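Local structure of sensor protein DivL (Caulobacter crescentus, 4Q20) at residues A[89-94]-A[128-133]; A[93-98]-A[223-228]; A[124-129]-A[155-160]. The protein acts as a membrane-bound sensor kinase of two-component signalling that is required for cell division and growth and phosphorylates the regulator CtrA. One frame throughout, in Å; residues are numbered along the deposited sequence.

Interaction 1 of 3, residues A[89-94]-A[128-133]; sequences LARSID and LKDAQL
Arg-91 NH2 is held by two carboxylates, that of Asp-130 across this contact and that of Glu-165 on helix 153-170, each in a salt bridge. To Asp-130 the bridge is long: NH2 of Arg-91 lies 3.6 Å from OD2 of Asp-130, a separation at which charge attraction rather than a directed N-H bond does the work. The acceptor oxygen sits at the edge of the guanidinium and in its plane, yet the two flat groups stand almost perpendicular, 88° apart, which excludes the paired, coplanar fork in which two nitrogens meet two oxygens. Only one atom of each side chain takes part: from Arg-91 NH1 to Asp-130 OD2 the distance is already 5.3 Å. The span explains the sparse contact. With the CA atoms of Arg-91 and Asp-130 13.8 Å apart, the two backbones never meet, and the arginine covers the distance with a chain extended from CG to NE (chi2 -164°), whose length brings NH2 to Asp-130. Asp-130 comes from the opposite direction. Its second oxygen, OD1, is held by a salt bridge from Arg-83, about two turns earlier on helix 73-103, so this carboxylate spans two arginines of the same helix. Helix 73-103 belongs to the dimerisation helices, and helix 116-133 to the ATP-binding domain; the bridge thus joins the two domains at the surface. Since OD2 of Asp-130 also lies near OE2 of Glu-165, like charges crowd together here, and the Arg-91 guanidinium, bridged to both, probably offsets part of their repulsion.

Interaction 2 of 3, residues A[93-98]-A[223-228]; sequences IDDVLD and LALVKA
Leu-225 reaches across the interface between the helical dimerisation domain and the ATP-binding domain of this histidine kinase fold, from helix 222-232, which starts at the glycine-rich GxGLGL sequence, to helix 73-103. The backbones are nearest at Asp-95 and Leu-225, whose CA atoms are 7.0 Å apart, and the CB of Leu-225 sets out toward the partner helix. CB of Leu-225 itself stays 5.1 Å from OD1 of Asp-95. CG, placed anti to the backbone N (chi1 -158°), is likewise short of contact, and it is there that the chain forks into two methyls with different partners. CD1 of Leu-225 goes to Asp-98, resting 3.9 Å from CB of Asp-98, so it meets the base of that residue and not its carboxylate. The polar end of Asp-98 turns elsewhere, its OD2 bonded to Gln-158 NE2. CD2 of Leu-225 meets Asp-95, whose side chain it crosses at a slant, at 4.0 Å from CG of Asp-95. The buried carboxylate of Asp-95 has a polar partner of its own: OD1 accepts a hydrogen bond from His-162 NE2 on helix 153-170. Met-99 and Ile-102 of helix 73-103 extend the greasy surface around the leucine. The tightest approach is that of a methyl to a carboxylate oxygen, Leu-225 CD2 to Asp-95 OD1 at 3.4 Å.

Interaction 3 of 3, residues A[124-129]-A[155-160]; sequences QERALK and RLAQTL
Two helices of the GHKL-type ATP-binding domain, 116-133 and 153-170, come close at the surface where Arg-126 reaches Ala-157. NH2 of Arg-126 lies 3.2 Å from the carbonyl oxygen of Ala-157, but the angle is poor and the oxygen approaches obliquely to the guanidinium, so the pair is a close polar approach and not a hydrogen bond. The same NH2 of Arg-126 also touches the methyl, at 3.8 Å from CB of Ala-157. The stronger partner of NH2 is OD1 of Asp-161, one turn further along the helix, in a salt bridge which probably orients the group; a bend at chi3 (-50°) interrupts the otherwise extended start of the arginine chain. Three bonds lie within segment 155-160. NH1 of Arg-155 donates to OE1 of Gln-158 at 3.1 Å, with an N-H...O angle of 146° and the donor in the carbonyl plane on a lone pair, which, with NE2 bonded to Asp-98 OD2, helps fix the rotation of that amide. Arg-155 O is doubly gripped: OG1 of Thr-159 reaches this oxygen of Arg-155 at 2.9 Å and the backbone N of Thr-159 at 3.0 Å, from opposite faces of its plane. Among the neighbouring elements, Leu-160 packs on Leu-119 and Ala-123 of helix 116-133, and that helix also touches the edge strand 137-141, through Gln-124, whose NE2 bonds to Leu-138 O, and through Ala-127, which rests on Leu-138.

How the interactions relate
Interactions 1 and 2 use overlapping stretches of helix 73-103, with centres 15 Å apart, while interactions 1 and 3 share helix 116-133, their centres 10 Å apart. Interactions 2 and 3 lie 14 Å apart and touch directly, CG2 of Val-226 packing 3.7 Å from O of Thr-159. Along the chain the dimerisation helix comes first, then helix 116-133, helix 153-170 and finally helix 222-232. Interactions 1 and 2 tie the dimerisation helix to the ATP-binding domain at two separate points, whereas interaction 3 lies within that domain. Together they are consistent with a defined docking of the two domains, with the second subunit packing against helix 73-103 close by.

Interaction 1 of 3, residues A[89-94]-A[128-133]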
loop_
_atom_site.group_PDB
_atom_site.type_symbol
_atom_site.label_atom_id
_atom_site.label_comp_id
_atom_site.label_asym_id
_atom_site.label_seq_id
_atom_site.Cartn_x
_atom_site.Cartn_y
_atom_site.Cartn_z
ATOM N N LEU A 89 6.077 -4.069 2.399
ATOM C CA LEU A 89 4.999 -3.264 1.827
ATOM C C LEU A 89 5.442 -1.761 1.807
ATOM O O LEU A 89 5.381 -1.124 0.752
ATOM C CB LEU A 89 3.708 -3.533 2.606
ATOM C CG LEU A 89 2.375 -2.854 2.181
ATOM C CD1 LEU A 89 2.328 -2.533 0.705
ATOM C CD2 LEU A 89 1.184 -3.699 2.580
ATOM N N ALA A 90 6.001 -1.260 2.922
ATOM C CA ALA A 90 6.576 0.082 3.087
ATOM C C ALA A 90 7.662 0.375 2.025
ATOM O O ALA A 90 7.643 1.447 1.425
ATOM C CB ALA A 90 7.168 0.232 4.487
ATOM N N ARG A 91 8.573 -0.567 1.774
ATOM C CA ARG A 91 9.615 -0.424 0.747
ATOM C C ARG A 91 9.031 -0.340 -0.653
ATOM O O ARG A 91 9.480 0.495 -1.425
ATOM C CB ARG A 91 10.610 -1.569 0.791
ATOM C CG ARG A 91 11.456 -1.559 2.036
ATOM C CD ARG A 91 12.647 -2.452 1.803
ATOM N NE ARG A 91 13.118 -3.026 3.061
ATOM C CZ ARG A 91 12.818 -4.249 3.483
ATOM N NH1 ARG A 91 12.038 -5.051 2.743
ATOM N NH2 ARG A 91 13.300 -4.689 4.637
ATOM N N SER A 92 8.019 -1.154 -0.966
ATOM C CA SER A 92 7.342 -1.101 -2.261
ATOM C C SER A 92 6.719 0.283 -2.511
ATOM O O SER A 92 6.877 0.807 -3.608
ATOM C CB SER A 92 6.282 -2.197 -2.366
ATOM O OG SER A 92 6.852 -3.488 -2.218
ATOM N N ILE A 93 6.059 0.878 -1.499
ATOM C CA ILE A 93 5.460 2.228 -1.592
ATOM C C ILE A 93 6.584 3.294 -1.782
ATOM O O ILE A 93 6.475 4.162 -2.660
ATOM C CB ILE A 93 4.561 2.548 -0.378
ATOM C CG1 ILE A 93 3.349 1.565 -0.329
ATOM C CG2 ILE A 93 4.104 4.020 -0.434
ATOM C CD1 ILE A 93 2.486 1.700 0.941
ATOM N N ASP A 94 7.676 3.182 -0.999
ATOM C CA ASP A 94 8.804 4.100 -1.146
ATOM C C ASP A 94 9.418 3.987 -2.548
ATOM O O ASP A 94 9.724 5.019 -3.143
ATOM C CB ASP A 94 9.876 3.872 -0.081
ATOM C CG ASP A 94 9.573 4.408 1.308
ATOM O OD1 ASP A 94 8.621 5.230 1.446
ATOM O OD2 ASP A 94 10.288 4.018 2.258
ATOM N N LEU A 128 19.844 -7.470 9.638
ATOM C CA LEU A 128 20.172 -8.528 10.592
ATOM C C LEU A 128 18.936 -9.308 11.114
ATOM O O LEU A 128 18.989 -10.540 11.143
ATOM C CB LEU A 128 20.943 -7.929 11.778
ATOM C CG LEU A 128 21.877 -8.869 12.535
ATOM C CD1 LEU A 128 23.172 -9.102 11.762
ATOM C CD2 LEU A 128 22.225 -8.297 13.884
ATOM N N LYS A 129 17.846 -8.612 11.501
ATOM C CA LYS A 129 16.629 -9.251 12.010
ATOM C C LYS A 129 15.935 -10.123 10.942
ATOM O O LYS A 129 15.576 -11.264 11.243
ATOM C CB LYS A 129 15.638 -8.214 12.571
ATOM C CG LYS A 129 15.873 -7.853 14.030
ATOM C CD LYS A 129 14.732 -7.006 14.575
ATOM C CE LYS A 129 14.984 -6.480 15.968
ATOM N NZ LYS A 129 13.801 -5.748 16.516
ATOM N N ASP A 130 15.762 -9.601 9.704
ATOM C CA ASP A 130 15.131 -10.325 8.586
ATOM C C ASP A 130 16.008 -11.523 8.102
ATOM O O ASP A 130 15.490 -12.475 7.512
ATOM C CB ASP A 130 14.823 -9.361 7.418
ATOM C CG ASP A 130 13.800 -8.255 7.728
ATOM O OD1 ASP A 130 12.827 -8.525 8.482
ATOM O OD2 ASP A 130 13.939 -7.137 7.173
ATOM N N ALA A 131 17.326 -11.470 8.377
ATOM C CA ALA A 131 18.288 -12.510 8.035
ATOM C C ALA A 131 18.177 -13.680 9.011
ATOM O O ALA A 131 18.217 -14.841 8.597
ATOM C CB ALA A 131 19.700 -11.940 8.056
ATOM N N GLN A 132 18.020 -13.375 10.307
ATOM C CA GLN A 132 17.901 -14.378 11.354
ATOM C C GLN A 132 16.548 -15.083 11.250
ATOM O O GLN A 132 16.452 -16.278 11.530
ATOM C CB GLN A 132 18.111 -13.733 12.724
ATOM C CG GLN A 132 19.567 -13.302 12.956
ATOM C CD GLN A 132 19.797 -12.644 14.298
ATOM O OE1 GLN A 132 20.522 -13.167 15.154
ATOM N NE2 GLN A 132 19.210 -11.467 14.506
ATOM N N LEU A 133 15.522 -14.358 10.788
ATOM C CA LEU A 133 14.162 -14.856 10.542
ATOM C C LEU A 133 14.169 -15.899 9.399
ATOM O O LEU A 133 13.424 -16.878 9.448
ATOM C CB LEU A 133 13.235 -13.663 10.206
ATOM C CG LEU A 133 11.767 -13.937 9.820
ATOM C CD1 LEU A 133 10.986 -14.611 10.954
ATOM C CD2 LEU A 133 11.076 -12.661 9.381
#

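Interaction 2 of 3, residues A[93-98]-A[223-228]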
loop_
_atom_site.group_PDB
_atom_site.type_symbol
_atom_site.label_atom_id
_atom_site.label_comp_id
_atom_site.label_asym_id
_atom_site.label_seq_id
_atom_site.Cartn_x
_atom_site.Cartn_y
_atom_site.Cartn_z
ATOM N N ILE A 93 6.059 0.878 -1.499
ATOM C CA ILE A 93 5.460 2.228 -1.592
ATOM C C ILE A 93 6.584 3.294 -1.782
ATOM O O ILE A 93 6.475 4.162 -2.660
ATOM C CB ILE A 93 4.561 2.548 -0.378
ATOM C CG1 ILE A 93 3.349 1.565 -0.329
ATOM C CG2 ILE A 93 4.104 4.020 -0.434
ATOM C CD1 ILE A 93 2.486 1.700 0.941
ATOM N N ASP A 94 7.676 3.182 -0.999
ATOM C CA ASP A 94 8.804 4.100 -1.146
ATOM C C ASP A 94 9.418 3.987 -2.548
ATOM O O ASP A 94 9.724 5.019 -3.143
ATOM C CB ASP A 94 9.876 3.872 -0.081
ATOM C CG ASP A 94 9.573 4.408 1.308
ATOM O OD1 ASP A 94 8.621 5.230 1.446
ATOM O OD2 ASP A 94 10.288 4.018 2.258
ATOM N N ASP A 95 9.523 2.765 -3.098
ATOM C CA ASP A 95 10.030 2.521 -4.442
ATOM C C ASP A 95 9.183 3.160 -5.512
ATOM O O ASP A 95 9.772 3.728 -6.437
ATOM C CB ASP A 95 10.129 1.024 -4.746
ATOM C CG ASP A 95 11.095 0.194 -3.905
ATOM O OD1 ASP A 95 11.865 0.796 -3.095
ATOM O OD2 ASP A 95 11.018 -1.069 -3.983
ATOM N N VAL A 96 7.818 3.084 -5.397
ATOM C CA VAL A 96 6.908 3.676 -6.373
ATOM C C VAL A 96 7.059 5.199 -6.365
ATOM O O VAL A 96 7.120 5.796 -7.433
ATOM C CB VAL A 96 5.414 3.243 -6.298
ATOM C CG1 VAL A 96 5.206 1.799 -6.698
ATOM C CG2 VAL A 96 4.744 3.548 -4.973
ATOM N N LEU A 97 7.164 5.803 -5.181
ATOM C CA LEU A 97 7.346 7.246 -5.020
ATOM C C LEU A 97 8.723 7.726 -5.522
ATOM O O LEU A 97 8.806 8.755 -6.189
ATOM C CB LEU A 97 7.187 7.670 -3.548
ATOM C CG LEU A 97 5.826 7.574 -2.889
ATOM C CD1 LEU A 97 5.939 7.988 -1.404
ATOM C CD2 LEU A 97 4.817 8.451 -3.609
ATOM N N ASP A 98 9.797 7.001 -5.192
ATOM C CA ASP A 98 11.154 7.366 -5.600
ATOM C C ASP A 98 11.355 7.193 -7.116
ATOM O O ASP A 98 11.975 8.050 -7.747
ATOM C CB ASP A 98 12.186 6.573 -4.792
ATOM C CG ASP A 98 12.269 7.000 -3.323
ATOM O OD1 ASP A 98 11.814 8.125 -2.991
ATOM O OD2 ASP A 98 12.811 6.234 -2.516
ATOM N N LEU A 223 15.102 -3.391 -7.949
ATOM C CA LEU A 223 16.322 -3.486 -8.759
ATOM C C LEU A 223 16.400 -2.398 -9.827
ATOM O O LEU A 223 17.500 -2.002 -10.185
ATOM C CB LEU A 223 16.492 -4.879 -9.374
ATOM C CG LEU A 223 16.776 -6.026 -8.364
ATOM C CD1 LEU A 223 16.792 -7.339 -9.046
ATOM C CD2 LEU A 223 18.091 -5.832 -7.632
ATOM N N ALA A 224 15.262 -1.883 -10.289
ATOM C CA ALA A 224 15.209 -0.780 -11.250
ATOM C C ALA A 224 15.661 0.494 -10.573
ATOM O O ALA A 224 16.333 1.302 -11.203
ATOM C CB ALA A 224 13.808 -0.611 -11.822
ATOM N N LEU A 225 15.374 0.611 -9.278
ATOM C CA LEU A 225 15.743 1.718 -8.388
ATOM C C LEU A 225 17.238 1.687 -8.105
ATOM O O LEU A 225 17.885 2.719 -8.220
ATOM C CB LEU A 225 14.930 1.646 -7.079
ATOM C CG LEU A 225 14.786 2.915 -6.288
ATOM C CD1 LEU A 225 14.062 4.015 -7.104
ATOM C CD2 LEU A 225 14.032 2.639 -5.025
ATOM N N VAL A 226 17.796 0.510 -7.802
ATOM C CA VAL A 226 19.241 0.290 -7.625
ATOM C C VAL A 226 19.986 0.820 -8.864
ATOM O O VAL A 226 20.901 1.629 -8.732
ATOM C CB VAL A 226 19.540 -1.225 -7.379
ATOM C CG1 VAL A 226 21.007 -1.566 -7.612
ATOM C CG2 VAL A 226 19.096 -1.668 -5.984
ATOM N N LYS A 227 19.564 0.382 -10.063
ATOM C CA LYS A 227 20.150 0.789 -11.337
ATOM C C LYS A 227 20.072 2.298 -11.527
ATOM O O LYS A 227 21.092 2.901 -11.841
ATOM C CB LYS A 227 19.466 0.073 -12.495
ATOM C CG LYS A 227 20.115 0.404 -13.838
ATOM C CD LYS A 227 19.586 -0.415 -14.953
ATOM C CE LYS A 227 19.861 0.248 -16.273
ATOM N NZ LYS A 227 19.608 -0.696 -17.389
ATOM N N ALA A 228 18.885 2.906 -11.295
ATOM C CA ALA A 228 18.626 4.336 -11.462
ATOM C C ALA A 228 19.430 5.191 -10.471
ATOM O O ALA A 228 19.940 6.243 -10.855
ATOM C CB ALA A 228 17.129 4.630 -11.329
#

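Interaction 3 of 3, residues A[124-129]-A[155-160]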
loop_
_atom_site.group_PDB
_atom_site.type_symbol
_atom_site.label_atom_id
_atom_site.label_comp_id
_atom_site.label_asym_id
_atom_site.label_seq_id
_atom_site.Cartn_x
_atom_site.Cartn_y
_atom_site.Cartn_z
ATOM N N GLN A 124 24.024 -4.059 7.055
ATOM C CA GLN A 124 24.072 -5.361 7.737
ATOM C C GLN A 124 23.211 -5.351 9.023
ATOM O O GLN A 124 22.472 -6.313 9.272
ATOM C CB GLN A 124 25.522 -5.723 8.057
ATOM C CG GLN A 124 25.700 -7.091 8.711
ATOM C CD GLN A 124 27.036 -7.228 9.393
ATOM O OE1 GLN A 124 27.487 -6.342 10.134
ATOM N NE2 GLN A 124 27.705 -8.335 9.135
ATOM N N GLU A 125 23.294 -4.271 9.829
ATOM C CA GLU A 125 22.527 -4.197 11.063
ATOM C C GLU A 125 21.028 -3.928 10.800
ATOM O O GLU A 125 20.196 -4.402 11.592
ATOM C CB GLU A 125 23.120 -3.186 12.063
ATOM C CG GLU A 125 23.173 -1.729 11.629
ATOM C CD GLU A 125 23.946 -0.816 12.562
ATOM O OE1 GLU A 125 23.576 -0.730 13.755
ATOM O OE2 GLU A 125 24.916 -0.176 12.095
ATOM N N ARG A 126 20.680 -3.191 9.709
ATOM C CA ARG A 126 19.276 -2.927 9.365
ATOM C C ARG A 126 18.584 -4.212 8.883
ATOM O O ARG A 126 17.387 -4.391 9.111
ATOM C CB ARG A 126 19.133 -1.830 8.288
ATOM C CG ARG A 126 19.403 -0.399 8.769
ATOM C CD ARG A 126 19.102 0.659 7.704
ATOM N NE ARG A 126 19.720 0.378 6.405
ATOM C CZ ARG A 126 20.866 0.899 5.954
ATOM N NH1 ARG A 126 21.544 1.777 6.689
ATOM N NH2 ARG A 126 21.331 0.562 4.753
ATOM N N ALA A 127 19.342 -5.112 8.226
ATOM C CA ALA A 127 18.793 -6.359 7.683
ATOM C C ALA A 127 18.988 -7.582 8.600
ATOM O O ALA A 127 18.359 -8.611 8.356
ATOM C CB ALA A 127 19.403 -6.635 6.327
ATOM N N LEU A 128 19.844 -7.470 9.638
ATOM C CA LEU A 128 20.172 -8.528 10.592
ATOM C C LEU A 128 18.936 -9.308 11.114
ATOM O O LEU A 128 18.989 -10.540 11.143
ATOM C CB LEU A 128 20.943 -7.929 11.778
ATOM C CG LEU A 128 21.877 -8.869 12.535
ATOM C CD1 LEU A 128 23.172 -9.102 11.762
ATOM C CD2 LEU A 128 22.225 -8.297 13.884
ATOM N N LYS A 129 17.846 -8.612 11.501
ATOM C CA LYS A 129 16.629 -9.251 12.010
ATOM C C LYS A 129 15.935 -10.123 10.942
ATOM O O LYS A 129 15.576 -11.264 11.243
ATOM C CB LYS A 129 15.638 -8.214 12.571
ATOM C CG LYS A 129 15.873 -7.853 14.030
ATOM C CD LYS A 129 14.732 -7.006 14.575
ATOM C CE LYS A 129 14.984 -6.480 15.968
ATOM N NZ LYS A 129 13.801 -5.748 16.516
ATOM N N ARG A 155 20.757 7.673 -0.549
ATOM C CA ARG A 155 20.492 6.933 -1.771
ATOM C C ARG A 155 21.370 5.707 -1.889
ATOM O O ARG A 155 20.866 4.672 -2.320
ATOM C CB ARG A 155 20.596 7.829 -3.014
ATOM C CG ARG A 155 19.573 8.989 -3.018
ATOM C CD ARG A 155 18.120 8.608 -2.677
ATOM N NE ARG A 155 17.261 9.800 -2.527
ATOM C CZ ARG A 155 15.951 9.751 -2.348
ATOM N NH1 ARG A 155 15.325 8.584 -2.293
ATOM N NH2 ARG A 155 15.248 10.869 -2.257
ATOM N N LEU A 156 22.633 5.781 -1.428
ATOM C CA LEU A 156 23.527 4.620 -1.427
ATOM C C LEU A 156 23.103 3.592 -0.345
ATOM O O LEU A 156 23.183 2.394 -0.607
ATOM C CB LEU A 156 25.000 5.021 -1.283
ATOM C CG LEU A 156 25.628 5.711 -2.512
ATOM C CD1 LEU A 156 26.958 6.336 -2.164
ATOM C CD2 LEU A 156 25.780 4.732 -3.699
ATOM N N ALA A 157 22.560 4.054 0.800
ATOM C CA ALA A 157 22.041 3.178 1.870
ATOM C C ALA A 157 20.808 2.418 1.392
ATOM O O ALA A 157 20.652 1.223 1.654
ATOM C CB ALA A 157 21.700 3.992 3.110
ATOM N N GLN A 158 19.954 3.115 0.656
ATOM C CA GLN A 158 18.738 2.582 0.057
ATOM C C GLN A 158 19.104 1.548 -1.037
ATOM O O GLN A 158 18.458 0.499 -1.123
ATOM C CB GLN A 158 17.919 3.749 -0.502
ATOM C CG GLN A 158 16.595 3.377 -1.135
ATOM C CD GLN A 158 15.764 4.589 -1.508
ATOM O OE1 GLN A 158 16.229 5.749 -1.548
ATOM N NE2 GLN A 158 14.496 4.333 -1.776
ATOM N N THR A 159 20.169 1.816 -1.820
ATOM C CA THR A 159 20.656 0.900 -2.851
ATOM C C THR A 159 21.071 -0.445 -2.198
ATOM O O THR A 159 20.598 -1.511 -2.618
ATOM C CB THR A 159 21.810 1.557 -3.654
ATOM O OG1 THR A 159 21.307 2.651 -4.421
ATOM C CG2 THR A 159 22.494 0.587 -4.587
ATOM N N LEU A 160 21.911 -0.381 -1.153
ATOM C CA LEU A 160 22.363 -1.569 -0.431
ATOM C C LEU A 160 21.211 -2.316 0.221
ATOM O O LEU A 160 21.164 -3.550 0.139
ATOM C CB LEU A 160 23.412 -1.208 0.611
ATOM C CG LEU A 160 24.712 -0.611 0.056
ATOM C CD1 LEU A 160 25.597 -0.187 1.183
ATOM C CD2 LEU A 160 25.444 -1.598 -0.898
#